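PDB 2GQU: UDP-N-Acetylenolpyruvylglucosamine Reductase from Thermus caldophilus, which catalyses the FAD-dependent reduction of UDP-N-acetylenolpyruvylglucosamine to UDP-N-acetylmuramate by NADPH, a step in bacterial cell wall formation. Local coordinates for residues 199-204 and 260-265; 211-216 and 256-261. One frame throughout, in Å; residues are numbered along the deposited sequence.

Contact 1 of 2, residues 199-204 and 260-265; sequences CAFKNP and LELEWE. With EPU (uridine-diphosphate-2(N-acetylglucosaminyl) butyric acid), chain C.
Phe201 and Leu262 face each other as the non-hydrogen-bonded pair of a single antiparallel beta bridge, flanked by two backbone bonds, Lys202 N to Glu261 O (2.9 Å) and Glu263 N to Ala200 O (2.6 Å). The bridge joins the loop carrying Cys199 to the one carrying Glu263, and both residues flank the ligand's carboxyl group. The tight part is apolar. Leu260 puts CD1 over one face of the Phe201 ring. Ala200, small enough to pack flush, sets its CB over the six-membered ring of Trp264, 3.7 Å from the centroid, a CH-pi contact; Trp264 NE1 bonds Ala197 O. With the indole of Trp264 cut back to an alanine, Ala200 CB is likely to lose its aromatic cover and Ala197 O its donor. The outer side is looser and polar: Lys202, with CG between its backbone N and carbonyl carbon (chi1 40°), runs alongside Glu261 and curls until NZ donates to Leu262 O at 3.0 Å. The extended Glu263 side chain pairs OE2 with Arg152 and brings OE1 to 2.6 Å from EPU O2E. Cys199, probably the active-site proton donor, gives its backbone N-H to EPU O1E at 2.8 Å and 163°.

Contact 2 of 2, residues 211-216 and 256-261; sequences RLIDER and EELPLE. With EPU (uridine-diphosphate-2(N-acetylglucosaminyl) butyric acid), chain C.
The Arg216 guanidinium lies with one face against Leu258, whose CD2 sits 3.4 Å above the plane over the group's centre. At its edge, the Glu257 carbonyl oxygen takes a weak, bent hydrogen bond from Arg216 NH1 (2.8 Å, 129°), and in the plane Glu215 OE2 forms a salt bridge with Arg216 NE at 3.5 Å. A water links Arg216 NH1 to Glu257 OE1. The bend at chi2 (-50°) lays the guanidinium over Leu258 CD2 while NH1 and NE stay turned to their polar partners at this exposed edge. Deeper in, the other methyl of Leu258, CD1, packs on Ile213 CG1 (3.8 Å) and more loosely on Leu212 CB, and the fork of the leucine thus serves both neighbours. Pro259 centres an inverse gamma turn closed by Leu260 N to Leu258 O, and both flanking leucines point toward the helix: Leu260 CD1 reaches Ile213 CG1 at 4.0 Å. On another side of that helix Asp214 OD1 accepts a hydrogen bond from the uracil N3U of EPU (2.7 Å, 163°), a choice suited to an imide N-H. The contact thus ties the C-terminal part of helix 209-215 to the end of helix 244-257 and the loop leading to strand 265-267.

Contacts 1 and 2 lie along one continuous run, 256-265, and share Leu260 and Glu261; their centres are 11 Å apart. They also meet directly, Phe201 CD1 packing on Ile213 CD1 at 3.9 Å, so that Phe201, Ile213 and Leu260 form one small apolar cluster. Both address the bound enolpyruvyl nucleotide sugar, EPU, at different places: segment 199-204 binds its carboxyl end and, through Asn203 ND2 to EPU O1B (2.8 Å), its diphosphate, whereas Asp214 of helix segment 211-216 meets the uracil. The reactive end belongs to contact 1, where the Glu263 side chain is about 4 Å from FAD, while the Ile213 side chain of contact 2 is about 8 Å from that of Cys199.

Contact 1 of 2, residues 199-204 and 260-265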
ATOM      1  N   CYS A 199      -1.424  -4.403  -8.752  1.00 19.36           N
ATOM      2  CA  CYS A 199      -0.951  -4.095 -10.097  1.00 18.63           C
ATOM      3  C   CYS A 199       0.542  -3.824 -10.107  1.00 18.16           C
ATOM      4  O   CYS A 199       1.010  -2.932  -9.409  1.00 17.98           O
ATOM      5  CB  CYS A 199      -1.686  -2.890 -10.669  1.00 18.98           C
ATOM      6  SG  CYS A 199      -3.301  -3.319 -11.279  1.00 21.01           S
ATOM      7  N   ALA A 200       1.287  -4.598 -10.895  1.00 16.96           N
ATOM      8  CA  ALA A 200       2.734  -4.405 -10.987  1.00 16.55           C
ATOM      9  C   ALA A 200       3.120  -3.117 -11.711  1.00 16.54           C
ATOM     10  O   ALA A 200       4.080  -2.456 -11.322  1.00 16.71           O
ATOM     11  CB  ALA A 200       3.390  -5.610 -11.668  1.00 16.05           C
ATOM     12  N   PHE A 201       2.379  -2.786 -12.765  1.00 16.81           N
ATOM     13  CA  PHE A 201       2.694  -1.644 -13.612  1.00 17.55           C
ATOM     14  C   PHE A 201       1.662  -0.537 -13.456  1.00 18.54           C
ATOM     15  O   PHE A 201       0.474  -0.797 -13.302  1.00 19.16           O
ATOM     16  CB  PHE A 201       2.824  -2.068 -15.084  1.00 16.74           C
ATOM     17  CG  PHE A 201       3.869  -3.136 -15.318  1.00 16.62           C
ATOM     18  CD1 PHE A 201       3.511  -4.477 -15.440  1.00 15.58           C
ATOM     19  CD2 PHE A 201       5.215  -2.793 -15.420  1.00 16.04           C
ATOM     20  CE1 PHE A 201       4.489  -5.456 -15.635  1.00 14.70           C
ATOM     21  CE2 PHE A 201       6.187  -3.759 -15.614  1.00 15.49           C
ATOM     22  CZ  PHE A 201       5.830  -5.087 -15.730  1.00 15.39           C
ATOM     23  N   LYS A 202       2.117   0.708 -13.505  1.00 19.86           N
ATOM     24  CA  LYS A 202       1.167   1.813 -13.563  1.00 21.67           C
ATOM     25  C   LYS A 202       0.483   1.843 -14.932  1.00 21.57           C
ATOM     26  O   LYS A 202       1.068   1.428 -15.920  1.00 21.35           O
ATOM     27  CB  LYS A 202       1.849   3.143 -13.277  1.00 22.23           C
ATOM     28  CG  LYS A 202       3.220   3.319 -13.886  1.00 23.50           C
ATOM     29  CD  LYS A 202       3.797   4.717 -13.595  1.00 24.09           C
ATOM     30  CE  LYS A 202       3.684   5.129 -12.132  1.00 26.54           C
ATOM     31  NZ  LYS A 202       4.695   4.454 -11.267  1.00 28.89           N
ATOM     32  N   ASN A 203      -0.758   2.330 -14.987  1.00 22.36           N
ATOM     33  CA  ASN A 203      -1.449   2.471 -16.272  1.00 22.76           C
ATOM     34  C   ASN A 203      -0.914   3.681 -17.004  1.00 24.12           C
ATOM     35  O   ASN A 203      -0.830   4.757 -16.401  1.00 23.27           O
ATOM     36  CB  ASN A 203      -2.950   2.700 -16.079  1.00 22.96           C
ATOM     37  CG  ASN A 203      -3.699   1.462 -15.682  1.00 22.01           C
ATOM     38  OD1 ASN A 203      -3.272   0.329 -15.956  1.00 21.49           O
ATOM     39  ND2 ASN A 203      -4.859   1.662 -15.056  1.00 22.12           N
ATOM     40  N   PRO A 204      -0.562   3.534 -18.299  1.00 24.94           N
ATOM     41  CA  PRO A 204      -0.376   4.753 -19.095  1.00 26.35           C
ATOM     42  C   PRO A 204      -1.697   5.536 -19.103  1.00 27.70           C
ATOM     43  O   PRO A 204      -2.761   4.922 -19.061  1.00 27.31           O
ATOM     44  CB  PRO A 204      -0.050   4.222 -20.496  1.00 26.30           C
ATOM     45  CG  PRO A 204       0.372   2.785 -20.307  1.00 25.73           C
ATOM     46  CD  PRO A 204      -0.329   2.299 -19.077  1.00 25.50           C
ATOM     47  N   LEU A 260       6.217  -0.158 -20.224  1.00 19.61           N
ATOM     48  CA  LEU A 260       5.479   0.052 -18.987  1.00 19.31           C
ATOM     49  C   LEU A 260       6.435   0.324 -17.839  1.00 19.00           C
ATOM     50  O   LEU A 260       7.525  -0.254 -17.789  1.00 18.86           O
ATOM     51  CB  LEU A 260       4.623  -1.180 -18.672  1.00 19.09           C
ATOM     52  CG  LEU A 260       3.426  -1.441 -19.593  1.00 19.74           C
ATOM     53  CD1 LEU A 260       2.803  -2.800 -19.287  1.00 19.89           C
ATOM     54  CD2 LEU A 260       2.368  -0.325 -19.503  1.00 20.84           C
ATOM     55  N   GLU A 261       6.012   1.188 -16.911  1.00 19.18           N
ATOM     56  CA  GLU A 261       6.792   1.479 -15.704  1.00 19.05           C
ATOM     57  C   GLU A 261       6.148   0.791 -14.499  1.00 18.53           C
ATOM     58  O   GLU A 261       4.917   0.691 -14.416  1.00 18.20           O
ATOM     59  CB  GLU A 261       6.873   2.997 -15.457  1.00 19.39           C
ATOM     60  CG  GLU A 261       7.673   3.819 -16.501  1.00 23.24           C
ATOM     61  CD  GLU A 261       9.160   3.441 -16.585  1.00 27.52           C
ATOM     62  OE1 GLU A 261       9.806   3.243 -15.527  1.00 29.58           O
ATOM     63  OE2 GLU A 261       9.688   3.345 -17.720  1.00 31.72           O
ATOM     64  N   LEU A 262       6.980   0.329 -13.567  1.00 17.88           N
ATOM     65  CA  LEU A 262       6.488  -0.304 -12.343  1.00 18.22           C
ATOM     66  C   LEU A 262       5.660   0.628 -11.463  1.00 18.32           C
ATOM     67  O   LEU A 262       6.025   1.791 -11.272  1.00 18.83           O
ATOM     68  CB  LEU A 262       7.649  -0.832 -11.507  1.00 18.66           C
ATOM     69  CG  LEU A 262       8.231  -2.194 -11.867  1.00 19.04           C
ATOM     70  CD1 LEU A 262       9.324  -2.567 -10.867  1.00 19.65           C
ATOM     71  CD2 LEU A 262       7.142  -3.254 -11.885  1.00 19.26           C
ATOM     72  N   GLU A 263       4.562   0.110 -10.916  1.00 17.98           N
ATOM     73  CA  GLU A 263       3.873   0.777  -9.803  1.00 17.54           C
ATOM     74  C   GLU A 263       4.517   0.381  -8.471  1.00 16.93           C
ATOM     75  O   GLU A 263       4.618   1.204  -7.562  1.00 15.68           O
ATOM     76  CB  GLU A 263       2.357   0.492  -9.775  1.00 17.91           C
ATOM     77  CG  GLU A 263       1.634   1.004  -8.500  1.00 18.33           C
ATOM     78  CD  GLU A 263       0.114   0.853  -8.555  1.00 18.49           C
ATOM     79  OE1 GLU A 263      -0.494   0.379  -7.566  1.00 20.54           O
ATOM     80  OE2 GLU A 263      -0.479   1.241  -9.578  1.00 19.45           O
ATOM     81  N   TRP A 264       4.956  -0.876  -8.371  1.00 16.52           N
ATOM     82  CA  TRP A 264       5.642  -1.352  -7.180  1.00 16.12           C
ATOM     83  C   TRP A 264       6.847  -0.497  -6.843  1.00 16.45           C
ATOM     84  O   TRP A 264       7.559  -0.029  -7.740  1.00 16.32           O
ATOM     85  CB  TRP A 264       6.196  -2.742  -7.396  1.00 16.29           C
ATOM     86  CG  TRP A 264       5.210  -3.812  -7.590  1.00 16.32           C
ATOM     87  CD1 TRP A 264       3.901  -3.844  -7.196  1.00 17.48           C
ATOM     88  CD2 TRP A 264       5.491  -5.068  -8.181  1.00 16.37           C
ATOM     89  NE1 TRP A 264       3.341  -5.062  -7.537  1.00 17.91           N
ATOM     90  CE2 TRP A 264       4.306  -5.827  -8.142  1.00 16.65           C
ATOM     91  CE3 TRP A 264       6.641  -5.624  -8.756  1.00 16.97           C
ATOM     92  CZ2 TRP A 264       4.239  -7.123  -8.649  1.00 18.44           C
ATOM     93  CZ3 TRP A 264       6.570  -6.896  -9.265  1.00 17.11           C
ATOM     94  CH2 TRP A 264       5.376  -7.632  -9.213  1.00 16.99           C
ATOM     95  N   GLU A 265       7.068  -0.331  -5.548  1.00 16.82           N
ATOM     96  CA  GLU A 265       8.322   0.191  -4.994  1.00 18.24           C
ATOM     97  C   GLU A 265       9.254  -1.000  -4.817  1.00 17.74           C
ATOM     98  O   GLU A 265       8.852  -2.045  -4.277  1.00 17.30           O
ATOM     99  CB  GLU A 265       8.067   0.816  -3.625  1.00 19.64           C
ATOM    100  CG  GLU A 265       8.014   2.352  -3.575  1.00 25.90           C
ATOM    101  CD  GLU A 265       9.233   2.968  -2.890  1.00 29.39           C
ATOM    102  OE1 GLU A 265       9.562   2.592  -1.742  1.00 32.91           O
ATOM    103  OE2 GLU A 265       9.865   3.855  -3.497  1.00 33.65           O
TER
HETATM  104  N1U EPU C 601      -9.023  -6.482 -18.509  1.00 29.05           N
HETATM  105  C2U EPU C 601      -8.552  -7.284 -19.577  1.00 28.18           C
HETATM  106  N3U EPU C 601      -7.497  -8.086 -19.405  1.00 27.53           N
HETATM  107  C4U EPU C 601      -6.791  -8.097 -18.262  1.00 27.49           C
HETATM  108  C5U EPU C 601      -7.139  -7.281 -17.194  1.00 27.20           C
HETATM  109  C6U EPU C 601      -8.224  -6.427 -17.332  1.00 28.30           C
HETATM  110  O2U EPU C 601      -9.187  -7.328 -20.649  1.00 28.03           O
HETATM  111  O4U EPU C 601      -5.813  -8.860 -18.156  1.00 26.43           O
HETATM  112  C1D EPU C 601      -9.859  -5.318 -18.817  1.00 30.25           C
HETATM  113  C2D EPU C 601     -11.003  -5.430 -17.819  1.00 31.14           C
HETATM  114  O2D EPU C 601     -11.999  -6.362 -18.263  1.00 33.10           O
HETATM  115  C3D EPU C 601     -11.522  -4.018 -17.730  1.00 31.10           C
HETATM  116  C4D EPU C 601     -10.347  -3.146 -18.164  1.00 29.79           C
HETATM  117  O4D EPU C 601      -9.315  -4.009 -18.661  1.00 29.77           O
HETATM  118  O3D EPU C 601     -12.612  -3.887 -18.649  1.00 31.19           O
HETATM  119  C5D EPU C 601      -9.803  -2.360 -16.977  1.00 28.82           C
HETATM  120  O5D EPU C 601      -9.439  -3.306 -15.972  1.00 27.73           O
HETATM  121  PA  EPU C 601      -9.670  -2.977 -14.413  1.00 27.78           P
HETATM  122  O1A EPU C 601     -11.104  -2.557 -14.204  1.00 28.75           O
HETATM  123  O2A EPU C 601      -9.099  -4.095 -13.574  1.00 27.53           O
HETATM  124  O3A EPU C 601      -8.758  -1.659 -14.193  1.00 26.86           O
HETATM  125  PB  EPU C 601      -7.151  -1.512 -14.349  1.00 24.61           P
HETATM  126  O1B EPU C 601      -6.902  -0.214 -15.083  1.00 24.80           O
HETATM  127  O2B EPU C 601      -6.508  -2.791 -14.849  1.00 25.87           O
HETATM  128  C1  EPU C 601      -6.993  -0.091 -12.160  1.00 25.16           C
HETATM  129  C2  EPU C 601      -6.024   0.097 -11.003  1.00 26.55           C
HETATM  130  C3  EPU C 601      -6.311  -0.923  -9.918  1.00 24.12           C
HETATM  131  C4  EPU C 601      -7.725  -0.667  -9.400  1.00 23.60           C
HETATM  132  C5  EPU C 601      -8.738  -0.798 -10.547  1.00 23.04           C
HETATM  133  C6  EPU C 601     -10.134  -0.335 -10.129  1.00 23.75           C
HETATM  134  C7  EPU C 601      -4.128   1.363 -11.713  1.00 34.34           C
HETATM  135  C8  EPU C 601      -2.706   1.413 -12.139  1.00 36.10           C
HETATM  136  N2  EPU C 601      -4.641   0.145 -11.465  1.00 29.97           N
HETATM  137  O1  EPU C 601      -6.725  -1.333 -12.807  1.00 24.34           O
HETATM  138  O3  EPU C 601      -5.376  -0.672  -8.890  1.00 22.64           O
HETATM  139  O4  EPU C 601      -8.055  -1.573  -8.346  1.00 23.49           O
HETATM  140  O5  EPU C 601      -8.343  -0.013 -11.681  1.00 24.86           O
HETATM  141  O6  EPU C 601     -10.210   1.101 -10.233  1.00 22.53           O
HETATM  142  O7  EPU C 601      -4.774   2.392 -11.599  1.00 36.75           O
HETATM  143  C1E EPU C 601      -3.309  -1.436  -7.920  1.00 20.76           C
HETATM  144  O1E EPU C 601      -2.555  -2.280  -7.403  1.00 20.71           O
HETATM  145  O2E EPU C 601      -3.003  -0.229  -8.072  1.00 20.85           O
HETATM  146  C2E EPU C 601      -4.639  -1.796  -8.361  1.00 22.41           C
HETATM  147  C3E EPU C 601      -5.146  -3.023  -8.257  1.00 21.73           C
HETATM  148  O   HOH W   1      -1.891  -0.324 -12.303  1.00 37.75           O
HETATM  149  O   HOH W   2       3.474   2.326 -17.387  1.00 22.77           O

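Contact 2 of 2, residues 211-216 and 256-261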
ATOM      1  N   ARG A 211      -4.871  -4.752 -19.688  1.00 21.57           N
ATOM      2  CA  ARG A 211      -5.441  -5.023 -21.007  1.00 22.85           C
ATOM      3  C   ARG A 211      -4.349  -5.123 -22.083  1.00 21.47           C
ATOM      4  O   ARG A 211      -4.387  -6.008 -22.937  1.00 21.83           O
ATOM      5  CB  ARG A 211      -6.481  -3.953 -21.384  1.00 23.34           C
ATOM      6  CG  ARG A 211      -7.447  -4.403 -22.476  1.00 25.08           C
ATOM      7  CD  ARG A 211      -8.434  -3.286 -22.909  1.00 26.54           C
ATOM      8  NE  ARG A 211      -9.051  -2.579 -21.785  1.00 33.34           N
ATOM      9  CZ  ARG A 211      -8.952  -1.266 -21.559  1.00 40.45           C
ATOM     10  NH1 ARG A 211      -8.268  -0.484 -22.386  1.00 39.47           N
ATOM     11  NH2 ARG A 211      -9.550  -0.726 -20.505  1.00 38.50           N
ATOM     12  N   LEU A 212      -3.356  -4.237 -22.019  1.00 20.27           N
ATOM     13  CA  LEU A 212      -2.217  -4.288 -22.931  1.00 19.35           C
ATOM     14  C   LEU A 212      -1.412  -5.589 -22.791  1.00 18.70           C
ATOM     15  O   LEU A 212      -1.019  -6.187 -23.787  1.00 19.57           O
ATOM     16  CB  LEU A 212      -1.284  -3.097 -22.707  1.00 19.67           C
ATOM     17  CG  LEU A 212      -1.873  -1.715 -22.995  1.00 20.36           C
ATOM     18  CD1 LEU A 212      -0.792  -0.673 -22.743  1.00 21.77           C
ATOM     19  CD2 LEU A 212      -2.400  -1.644 -24.421  1.00 22.94           C
ATOM     20  N   ILE A 213      -1.152  -6.005 -21.555  1.00 17.42           N
ATOM     21  CA  ILE A 213      -0.437  -7.268 -21.293  1.00 16.66           C
ATOM     22  C   ILE A 213      -1.252  -8.456 -21.836  1.00 17.36           C
ATOM     23  O   ILE A 213      -0.698  -9.360 -22.474  1.00 17.62           O
ATOM     24  CB  ILE A 213      -0.127  -7.413 -19.786  1.00 16.53           C
ATOM     25  CG1 ILE A 213       0.880  -6.347 -19.356  1.00 15.23           C
ATOM     26  CG2 ILE A 213       0.429  -8.780 -19.439  1.00 16.76           C
ATOM     27  CD1 ILE A 213       0.946  -6.174 -17.860  1.00 15.20           C
ATOM     28  N   ASP A 214      -2.553  -8.421 -21.577  1.00 18.49           N
ATOM     29  CA  ASP A 214      -3.500  -9.439 -22.052  1.00 19.84           C
ATOM     30  C   ASP A 214      -3.410  -9.564 -23.567  1.00 20.75           C
ATOM     31  O   ASP A 214      -3.272 -10.678 -24.088  1.00 20.86           O
ATOM     32  CB  ASP A 214      -4.932  -9.047 -21.626  1.00 20.45           C
ATOM     33  CG  ASP A 214      -5.947 -10.196 -21.766  1.00 22.11           C
ATOM     34  OD1 ASP A 214      -7.051 -10.078 -21.182  1.00 23.72           O
ATOM     35  OD2 ASP A 214      -5.650 -11.210 -22.435  1.00 25.19           O
ATOM     36  N   GLU A 215      -3.484  -8.430 -24.272  1.00 22.13           N
ATOM     37  CA  GLU A 215      -3.500  -8.438 -25.741  1.00 23.03           C
ATOM     38  C   GLU A 215      -2.201  -8.963 -26.338  1.00 22.60           C
ATOM     39  O   GLU A 215      -2.205  -9.506 -27.437  1.00 22.52           O
ATOM     40  CB  GLU A 215      -3.817  -7.053 -26.330  1.00 24.25           C
ATOM     41  CG  GLU A 215      -4.040  -7.072 -27.865  1.00 28.20           C
ATOM     42  CD  GLU A 215      -2.750  -6.896 -28.676  1.00 32.48           C
ATOM     43  OE1 GLU A 215      -2.458  -7.754 -29.549  1.00 34.50           O
ATOM     44  OE2 GLU A 215      -2.030  -5.897 -28.447  1.00 36.27           O
ATOM     45  N   ARG A 216      -1.091  -8.776 -25.620  1.00 21.57           N
ATOM     46  CA  ARG A 216       0.213  -9.237 -26.076  1.00 20.79           C
ATOM     47  C   ARG A 216       0.419 -10.714 -25.740  1.00 20.64           C
ATOM     48  O   ARG A 216       1.480 -11.268 -26.029  1.00 21.22           O
ATOM     49  CB  ARG A 216       1.344  -8.384 -25.477  1.00 20.72           C
ATOM     50  CG  ARG A 216       1.351  -6.926 -25.923  1.00 20.82           C
ATOM     51  CD  ARG A 216       1.247  -6.773 -27.450  1.00 21.95           C
ATOM     52  NE  ARG A 216       1.333  -5.359 -27.804  1.00 22.75           N
ATOM     53  CZ  ARG A 216       2.467  -4.668 -27.849  1.00 22.21           C
ATOM     54  NH1 ARG A 216       3.629  -5.252 -27.577  1.00 21.74           N
ATOM     55  NH2 ARG A 216       2.436  -3.379 -28.145  1.00 23.18           N
ATOM     56  N   GLU A 256      10.226  -5.861 -22.163  1.00 16.07           N
ATOM     57  CA  GLU A 256      10.774  -6.088 -23.508  1.00 17.66           C
ATOM     58  C   GLU A 256       9.686  -5.893 -24.568  1.00 16.84           C
ATOM     59  O   GLU A 256       9.990  -5.507 -25.704  1.00 17.07           O
ATOM     60  CB  GLU A 256      11.404  -7.483 -23.601  1.00 17.84           C
ATOM     61  CG  GLU A 256      12.106  -7.825 -24.905  1.00 21.22           C
ATOM     62  CD  GLU A 256      12.910  -9.109 -24.788  1.00 22.24           C
ATOM     63  OE1 GLU A 256      13.736  -9.218 -23.849  1.00 26.44           O
ATOM     64  OE2 GLU A 256      12.733  -9.995 -25.652  1.00 27.78           O
ATOM     65  N   GLU A 257       8.430  -6.146 -24.197  1.00 15.90           N
ATOM     66  CA  GLU A 257       7.314  -6.099 -25.153  1.00 15.77           C
ATOM     67  C   GLU A 257       6.510  -4.801 -25.113  1.00 16.47           C
ATOM     68  O   GLU A 257       5.909  -4.411 -26.131  1.00 17.32           O
ATOM     69  CB  GLU A 257       6.355  -7.273 -24.913  1.00 15.28           C
ATOM     70  CG  GLU A 257       7.023  -8.640 -25.022  1.00 13.94           C
ATOM     71  CD  GLU A 257       7.611  -8.854 -26.399  1.00 13.41           C
ATOM     72  OE1 GLU A 257       6.856  -8.748 -27.380  1.00 14.42           O
ATOM     73  OE2 GLU A 257       8.805  -9.153 -26.496  1.00 14.53           O
ATOM     74  N   LEU A 258       6.469  -4.163 -23.938  1.00 17.14           N
ATOM     75  CA  LEU A 258       5.608  -3.004 -23.661  1.00 17.59           C
ATOM     76  C   LEU A 258       6.365  -1.978 -22.804  1.00 18.56           C
ATOM     77  O   LEU A 258       6.978  -2.343 -21.808  1.00 18.69           O
ATOM     78  CB  LEU A 258       4.336  -3.432 -22.910  1.00 18.08           C
ATOM     79  CG  LEU A 258       3.252  -4.244 -23.627  1.00 18.10           C
ATOM     80  CD1 LEU A 258       2.333  -4.917 -22.611  1.00 18.76           C
ATOM     81  CD2 LEU A 258       2.452  -3.388 -24.595  1.00 18.27           C
ATOM     82  N   PRO A 259       6.361  -0.702 -23.222  1.00 19.46           N
ATOM     83  CA  PRO A 259       7.008   0.370 -22.449  1.00 19.88           C
ATOM     84  C   PRO A 259       6.198   0.741 -21.205  1.00 20.47           C
ATOM     85  O   PRO A 259       5.571   1.809 -21.133  1.00 22.03           O
ATOM     86  CB  PRO A 259       7.098   1.520 -23.453  1.00 20.12           C
ATOM     87  CG  PRO A 259       5.983   1.278 -24.408  1.00 20.25           C
ATOM     88  CD  PRO A 259       5.767  -0.208 -24.479  1.00 19.86           C
ATOM     89  N   LEU A 260       6.217  -0.158 -20.224  1.00 19.61           N
ATOM     90  CA  LEU A 260       5.479   0.052 -18.987  1.00 19.31           C
ATOM     91  C   LEU A 260       6.435   0.324 -17.839  1.00 19.00           C
ATOM     92  O   LEU A 260       7.525  -0.254 -17.789  1.00 18.86           O
ATOM     93  CB  LEU A 260       4.623  -1.180 -18.672  1.00 19.09           C
ATOM     94  CG  LEU A 260       3.426  -1.441 -19.593  1.00 19.74           C
ATOM     95  CD1 LEU A 260       2.803  -2.800 -19.287  1.00 19.89           C
ATOM     96  CD2 LEU A 260       2.368  -0.325 -19.503  1.00 20.84           C
ATOM     97  N   GLU A 261       6.012   1.188 -16.911  1.00 19.18           N
ATOM     98  CA  GLU A 261       6.792   1.479 -15.704  1.00 19.05           C
ATOM     99  C   GLU A 261       6.148   0.791 -14.499  1.00 18.53           C
ATOM    100  O   GLU A 261       4.917   0.691 -14.416  1.00 18.20           O
ATOM    101  CB  GLU A 261       6.873   2.997 -15.457  1.00 19.39           C
ATOM    102  CG  GLU A 261       7.673   3.819 -16.501  1.00 23.24           C
ATOM    103  CD  GLU A 261       9.160   3.441 -16.585  1.00 27.52           C
ATOM    104  OE1 GLU A 261       9.806   3.243 -15.527  1.00 29.58           O
ATOM    105  OE2 GLU A 261       9.688   3.345 -17.720  1.00 31.72           O
TER
HETATM  106  N1U EPU C 601      -9.023  -6.482 -18.509  1.00 29.05           N
HETATM  107  C2U EPU C 601      -8.552  -7.284 -19.577  1.00 28.18           C
HETATM  108  N3U EPU C 601      -7.497  -8.086 -19.405  1.00 27.53           N
HETATM  109  C4U EPU C 601      -6.791  -8.097 -18.262  1.00 27.49           C
HETATM  110  C5U EPU C 601      -7.139  -7.281 -17.194  1.00 27.20           C
HETATM  111  C6U EPU C 601      -8.224  -6.427 -17.332  1.00 28.30           C
HETATM  112  O2U EPU C 601      -9.187  -7.328 -20.649  1.00 28.03           O
HETATM  113  O4U EPU C 601      -5.813  -8.860 -18.156  1.00 26.43           O
HETATM  114  C1D EPU C 601      -9.859  -5.318 -18.817  1.00 30.25           C
HETATM  115  C2D EPU C 601     -11.003  -5.430 -17.819  1.00 31.14           C
HETATM  116  O2D EPU C 601     -11.999  -6.362 -18.263  1.00 33.10           O
HETATM  117  C3D EPU C 601     -11.522  -4.018 -17.730  1.00 31.10           C
HETATM  118  C4D EPU C 601     -10.347  -3.146 -18.164  1.00 29.79           C
HETATM  119  O4D EPU C 601      -9.315  -4.009 -18.661  1.00 29.77           O
HETATM  120  O3D EPU C 601     -12.612  -3.887 -18.649  1.00 31.19           O
HETATM  121  C5D EPU C 601      -9.803  -2.360 -16.977  1.00 28.82           C
HETATM  122  O5D EPU C 601      -9.439  -3.306 -15.972  1.00 27.73           O
HETATM  123  PA  EPU C 601      -9.670  -2.977 -14.413  1.00 27.78           P
HETATM  124  O1A EPU C 601     -11.104  -2.557 -14.204  1.00 28.75           O
HETATM  125  O2A EPU C 601      -9.099  -4.095 -13.574  1.00 27.53           O
HETATM  126  O3A EPU C 601      -8.758  -1.659 -14.193  1.00 26.86           O
HETATM  127  PB  EPU C 601      -7.151  -1.512 -14.349  1.00 24.61           P
HETATM  128  O1B EPU C 601      -6.902  -0.214 -15.083  1.00 24.80           O
HETATM  129  O2B EPU C 601      -6.508  -2.791 -14.849  1.00 25.87           O
HETATM  130  C1  EPU C 601      -6.993  -0.091 -12.160  1.00 25.16           C
HETATM  131  C2  EPU C 601      -6.024   0.097 -11.003  1.00 26.55           C
HETATM  132  C3  EPU C 601      -6.311  -0.923  -9.918  1.00 24.12           C
HETATM  133  C4  EPU C 601      -7.725  -0.667  -9.400  1.00 23.60           C
HETATM  134  C5  EPU C 601      -8.738  -0.798 -10.547  1.00 23.04           C
HETATM  135  C6  EPU C 601     -10.134  -0.335 -10.129  1.00 23.75           C
HETATM  136  C7  EPU C 601      -4.128   1.363 -11.713  1.00 34.34           C
HETATM  137  C8  EPU C 601      -2.706   1.413 -12.139  1.00 36.10           C
HETATM  138  N2  EPU C 601      -4.641   0.145 -11.465  1.00 29.97           N
HETATM  139  O1  EPU C 601      -6.725  -1.333 -12.807  1.00 24.34           O
HETATM  140  O3  EPU C 601      -5.376  -0.672  -8.890  1.00 22.64           O
HETATM  141  O4  EPU C 601      -8.055  -1.573  -8.346  1.00 23.49           O
HETATM  142  O5  EPU C 601      -8.343  -0.013 -11.681  1.00 24.86           O
HETATM  143  O6  EPU C 601     -10.210   1.101 -10.233  1.00 22.53           O
HETATM  144  O7  EPU C 601      -4.774   2.392 -11.599  1.00 36.75           O
HETATM  145  C1E EPU C 601      -3.309  -1.436  -7.920  1.00 20.76           C
HETATM  146  O1E EPU C 601      -2.555  -2.280  -7.403  1.00 20.71           O
HETATM  147  O2E EPU C 601      -3.003  -0.229  -8.072  1.00 20.85           O
HETATM  148  C2E EPU C 601      -4.639  -1.796  -8.361  1.00 22.41           C
HETATM  149  C3E EPU C 601      -5.146  -3.023  -8.257  1.00 21.73           C
HETATM  150  O   HOH W   3       4.161  -8.329 -27.815  1.00 22.22           O